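Local coordinates for SusD homolog (Bacteroides thetaiotaomicron VPI-5482, PDB 3IHV), which probably binds glycans at the outer membrane as a member of the SusD family, for uptake by the bacterium, at residues A[240-245]-A[394-399]. Residues are numbered along the deposited sequence; the frame is centred on the assembly and turned at random.
With EDO (1,2-ethanediol), chain O.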
ATOM      1  N   LYS A 240      -4.837 -18.711   8.117  1.00  7.64           N
ATOM      2  CA  LYS A 240      -4.595 -20.069   7.590  1.00  8.73           C
ATOM      3  C   LYS A 240      -4.727 -20.103   6.065  1.00  7.97           C
ATOM      4  O   LYS A 240      -3.850 -20.628   5.377  1.00  6.89           O
ATOM      5  CB  LYS A 240      -5.544 -21.081   8.241  1.00  9.25           C
ATOM      6  CG  LYS A 240      -5.393 -22.494   7.688  1.00 11.38           C
ATOM      7  CD  LYS A 240      -6.352 -23.484   8.394  1.00 14.59           C
ATOM      8  CE  LYS A 240      -6.349 -24.811   7.673  1.00 17.67           C
ATOM      9  NZ  LYS A 240      -7.099 -25.897   8.396  1.00 20.55           N
ATOM     10  N   ASP A 241      -5.827 -19.517   5.572  1.00  7.64           N
ATOM     11  CA  ASP A 241      -6.143 -19.505   4.155  1.00  8.25           C
ATOM     12  C   ASP A 241      -5.893 -18.149   3.499  1.00  7.49           C
ATOM     13  O   ASP A 241      -6.493 -17.154   3.870  1.00  7.17           O
ATOM     14  CB  ASP A 241      -7.589 -19.895   3.955  1.00  8.97           C
ATOM     15  CG  ASP A 241      -7.877 -21.281   4.443  1.00 10.97           C
ATOM     16  OD1 ASP A 241      -7.085 -22.202   4.160  1.00 12.12           O
ATOM     17  OD2 ASP A 241      -8.930 -21.457   5.091  1.00 16.13           O
ATOM     18  N   TYR A 242      -5.013 -18.124   2.513  1.00  7.14           N
ATOM     19  CA  TYR A 242      -4.701 -16.867   1.800  1.00  7.39           C
ATOM     20  C   TYR A 242      -5.949 -16.199   1.274  1.00  6.49           C
ATOM     21  O   TYR A 242      -6.054 -14.975   1.328  1.00  6.82           O
ATOM     22  CB  TYR A 242      -3.766 -17.146   0.645  1.00  7.11           C
ATOM     23  CG  TYR A 242      -3.137 -15.934   0.045  1.00  7.69           C
ATOM     24  CD1 TYR A 242      -2.113 -15.242   0.715  1.00  7.29           C
ATOM     25  CD2 TYR A 242      -3.479 -15.516  -1.224  1.00  7.54           C
ATOM     26  CE1 TYR A 242      -1.502 -14.149   0.133  1.00  6.96           C
ATOM     27  CE2 TYR A 242      -2.872 -14.451  -1.801  1.00  7.09           C
ATOM     28  CZ  TYR A 242      -1.893 -13.759  -1.131  1.00  8.75           C
ATOM     29  OH  TYR A 242      -1.340 -12.670  -1.758  1.00  7.73           O
ATOM     30  N   GLU A 243      -6.872 -17.009   0.764  1.00  6.31           N
ATOM     31  CA  GLU A 243      -8.128 -16.495   0.212  1.00  7.04           C
ATOM     32  C   GLU A 243      -8.934 -15.699   1.245  1.00  6.80           C
ATOM     33  O   GLU A 243      -9.613 -14.750   0.906  1.00  6.83           O
ATOM     34  CB  GLU A 243      -8.959 -17.634  -0.405  1.00  7.49           C
ATOM     35  CG  GLU A 243     -10.285 -17.153  -1.019  1.00  9.94           C
ATOM     36  CD  GLU A 243     -11.048 -18.223  -1.784  1.00 11.84           C
ATOM     37  OE1 GLU A 243     -10.485 -19.292  -2.052  1.00 10.73           O
ATOM     38  OE2 GLU A 243     -12.234 -17.986  -2.076  1.00 13.03           O
ATOM     39  N   GLN A 244      -8.844 -16.100   2.513  1.00  6.15           N
ATOM     40  CA  GLN A 244      -9.570 -15.427   3.575  1.00  6.44           C
ATOM     41  C   GLN A 244      -9.213 -13.961   3.681  1.00  6.51           C
ATOM     42  O   GLN A 244     -10.037 -13.146   4.093  1.00  6.20           O
ATOM     43  CB  GLN A 244      -9.366 -16.154   4.927  1.00  6.45           C
ATOM     44  CG  GLN A 244     -10.377 -15.737   5.989  1.00  6.49           C
ATOM     45  CD  GLN A 244     -11.807 -16.153   5.633  1.00  8.43           C
ATOM     46  OE1 GLN A 244     -12.043 -17.289   5.265  1.00  7.74           O
ATOM     47  NE2 GLN A 244     -12.756 -15.236   5.774  1.00 10.66           N
ATOM     48  N   LEU A 245      -7.958 -13.596   3.399  1.00  5.55           N
ATOM     49  CA  LEU A 245      -7.628 -12.197   3.403  1.00  6.70           C
ATOM     50  C   LEU A 245      -8.510 -11.367   2.458  1.00  5.98           C
ATOM     51  O   LEU A 245      -8.873 -10.217   2.785  1.00  7.26           O
ATOM     52  CB  LEU A 245      -6.166 -11.983   2.961  1.00  5.64           C
ATOM     53  CG  LEU A 245      -5.059 -12.440   3.905  1.00  8.06           C
ATOM     54  CD1 LEU A 245      -3.743 -12.589   3.186  1.00  7.91           C
ATOM     55  CD2 LEU A 245      -4.958 -11.480   5.122  1.00  5.91           C
ATOM     56  N   PHE A 394      -2.849  -1.756   3.824  1.00  6.77           N
ATOM     57  CA  PHE A 394      -1.587  -1.045   3.702  1.00  6.97           C
ATOM     58  C   PHE A 394      -0.416  -1.881   4.276  1.00  8.12           C
ATOM     59  O   PHE A 394       0.736  -1.818   3.780  1.00  8.50           O
ATOM     60  CB  PHE A 394      -1.694   0.326   4.396  1.00  6.83           C
ATOM     61  CG  PHE A 394      -0.416   1.146   4.350  1.00  7.33           C
ATOM     62  CD1 PHE A 394       0.008   1.729   3.168  1.00 10.64           C
ATOM     63  CD2 PHE A 394       0.291   1.400   5.509  1.00 12.25           C
ATOM     64  CE1 PHE A 394       1.171   2.500   3.129  1.00 10.01           C
ATOM     65  CE2 PHE A 394       1.448   2.169   5.493  1.00 10.42           C
ATOM     66  CZ  PHE A 394       1.886   2.735   4.299  1.00 10.03           C
ATOM     67  N   LEU A 395      -0.671  -2.617   5.367  1.00  8.38           N
ATOM     68  CA  LEU A 395       0.355  -3.434   6.008  1.00  8.20           C
ATOM     69  C   LEU A 395      -0.242  -4.692   6.640  1.00  7.76           C
ATOM     70  O   LEU A 395      -1.151  -4.605   7.506  1.00  7.43           O
ATOM     71  CB  LEU A 395       1.090  -2.649   7.119  1.00  8.73           C
ATOM     72  CG  LEU A 395       2.348  -3.350   7.678  1.00  8.75           C
ATOM     73  CD1 LEU A 395       3.388  -3.528   6.576  1.00  9.08           C
ATOM     74  CD2 LEU A 395       2.903  -2.583   8.893  1.00  8.92           C
ATOM     75  N   ARG A 396       0.231  -5.851   6.187  1.00  8.03           N
ATOM     76  CA  ARG A 396      -0.157  -7.156   6.694  1.00  7.71           C
ATOM     77  C   ARG A 396       1.039  -7.790   7.412  1.00  7.42           C
ATOM     78  O   ARG A 396       2.179  -7.532   7.071  1.00  5.89           O
ATOM     79  CB  ARG A 396      -0.549  -8.107   5.544  1.00  8.51           C
ATOM     80  CG  ARG A 396      -1.748  -7.643   4.785  1.00 10.00           C
ATOM     81  CD  ARG A 396      -2.374  -8.712   3.924  1.00  7.75           C
ATOM     82  NE  ARG A 396      -1.693  -8.987   2.670  1.00  8.65           N
ATOM     83  CZ  ARG A 396      -0.915 -10.051   2.410  1.00  9.23           C
ATOM     84  NH1 ARG A 396      -0.626 -10.977   3.336  1.00  8.51           N
ATOM     85  NH2 ARG A 396      -0.454 -10.212   1.183  1.00 10.32           N
ATOM     86  N   TYR A 397       0.795  -8.675   8.353  1.00  6.51           N
ATOM     87  CA  TYR A 397       1.911  -9.336   9.033  1.00  7.14           C
ATOM     88  C   TYR A 397       2.830 -10.095   8.090  1.00  7.24           C
ATOM     89  O   TYR A 397       4.032 -10.191   8.364  1.00  7.18           O
ATOM     90  CB  TYR A 397       1.335 -10.269  10.072  1.00  6.76           C
ATOM     91  CG  TYR A 397       2.275 -10.949  11.011  1.00  7.88           C
ATOM     92  CD1 TYR A 397       2.892 -10.255  12.034  1.00  7.70           C
ATOM     93  CD2 TYR A 397       2.479 -12.315  10.941  1.00  7.64           C
ATOM     94  CE1 TYR A 397       3.713 -10.889  12.939  1.00  9.77           C
ATOM     95  CE2 TYR A 397       3.290 -12.957  11.843  1.00  8.94           C
ATOM     96  CZ  TYR A 397       3.902 -12.231  12.859  1.00  8.81           C
ATOM     97  OH  TYR A 397       4.686 -12.881  13.764  1.00  8.56           O
ATOM     98  N   ALA A 398       2.315 -10.640   6.974  1.00  6.67           N
ATOM     99  CA  ALA A 398       3.213 -11.349   6.045  1.00  7.30           C
ATOM    100  C   ALA A 398       4.333 -10.426   5.513  1.00  6.62           C
ATOM    101  O   ALA A 398       5.448 -10.850   5.296  1.00  6.29           O
ATOM    102  CB  ALA A 398       2.428 -11.954   4.861  1.00  6.34           C
ATOM    103  N   ASP A 399       3.979  -9.179   5.254  1.00  6.56           N
ATOM    104  CA  ASP A 399       4.924  -8.140   4.772  1.00  7.88           C
ATOM    105  C   ASP A 399       6.002  -7.976   5.835  1.00  6.75           C
ATOM    106  O   ASP A 399       7.230  -7.988   5.551  1.00  6.37           O
ATOM    107  CB  ASP A 399       4.104  -6.862   4.547  1.00  7.81           C
ATOM    108  CG  ASP A 399       4.845  -5.747   3.806  1.00  9.26           C
ATOM    109  OD1 ASP A 399       6.085  -5.757   3.715  1.00  9.05           O
ATOM    110  OD2 ASP A 399       4.139  -4.817   3.335  1.00  9.49           O
TER
HETATM  111  C1  EDO O 558     -14.621 -18.401   6.861  1.00 27.24           C
HETATM  112  O1  EDO O 558     -14.002 -19.033   5.733  1.00 28.27           O
HETATM  113  C2  EDO O 558     -15.853 -17.637   6.410  1.00 27.53           C
HETATM  114  O2  EDO O 558     -15.514 -16.567   5.508  1.00 27.77           O
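Leu245 and Arg396 mark where the two backbones come nearest, their CA atoms 9.6 Å apart, so side chains alone bridge the gap. The contact sets the start of helix 242-250 against the junction of strand 392-396 and helix 397-412, with Arg396 at the N-cap position; just before it, Phe394 and Leu395 both face Ile261 in a classic beta bulge of the antiparallel pair with strand 259-263. Across this gap Leu245 lays its CD1 over one face of the Arg396 guanidinium, 3.5 Å from NH1, while CD2 of Leu245 rests 4.0 Å from Arg396 CD. The arginine side chain bends at chi3 (-78°), which turns the guanidinium toward Leu245. Tyr242 comes to the same side of the guanidinium plane, but obliquely: its OH stands 3.9 Å from Arg396 NH2, too long for a hydrogen bond, and its ring plane is turned 82° from the guanidinium. That hydroxyl instead bonds the backbone O of Glu462. Gln244, partly exposed, grips an ethanediol, probably from the crystallisation liquor, with both ends of its amide, OE1 to EDO O1 at 2.7 Å and NE2 to EDO O2 at 3.1 Å. A leucine in its place would probably leave both diol hydroxyls without these amide partners and Asn248 without its NE2 bond. The buried Arg396 is paired by salt bridges with Glu258 and Glu462 at NH1 and Glu466 at NH2, three carboxylates that probably offset its positive charge; Leu245 covers a face of the guanidinium without competing for its N-H groups.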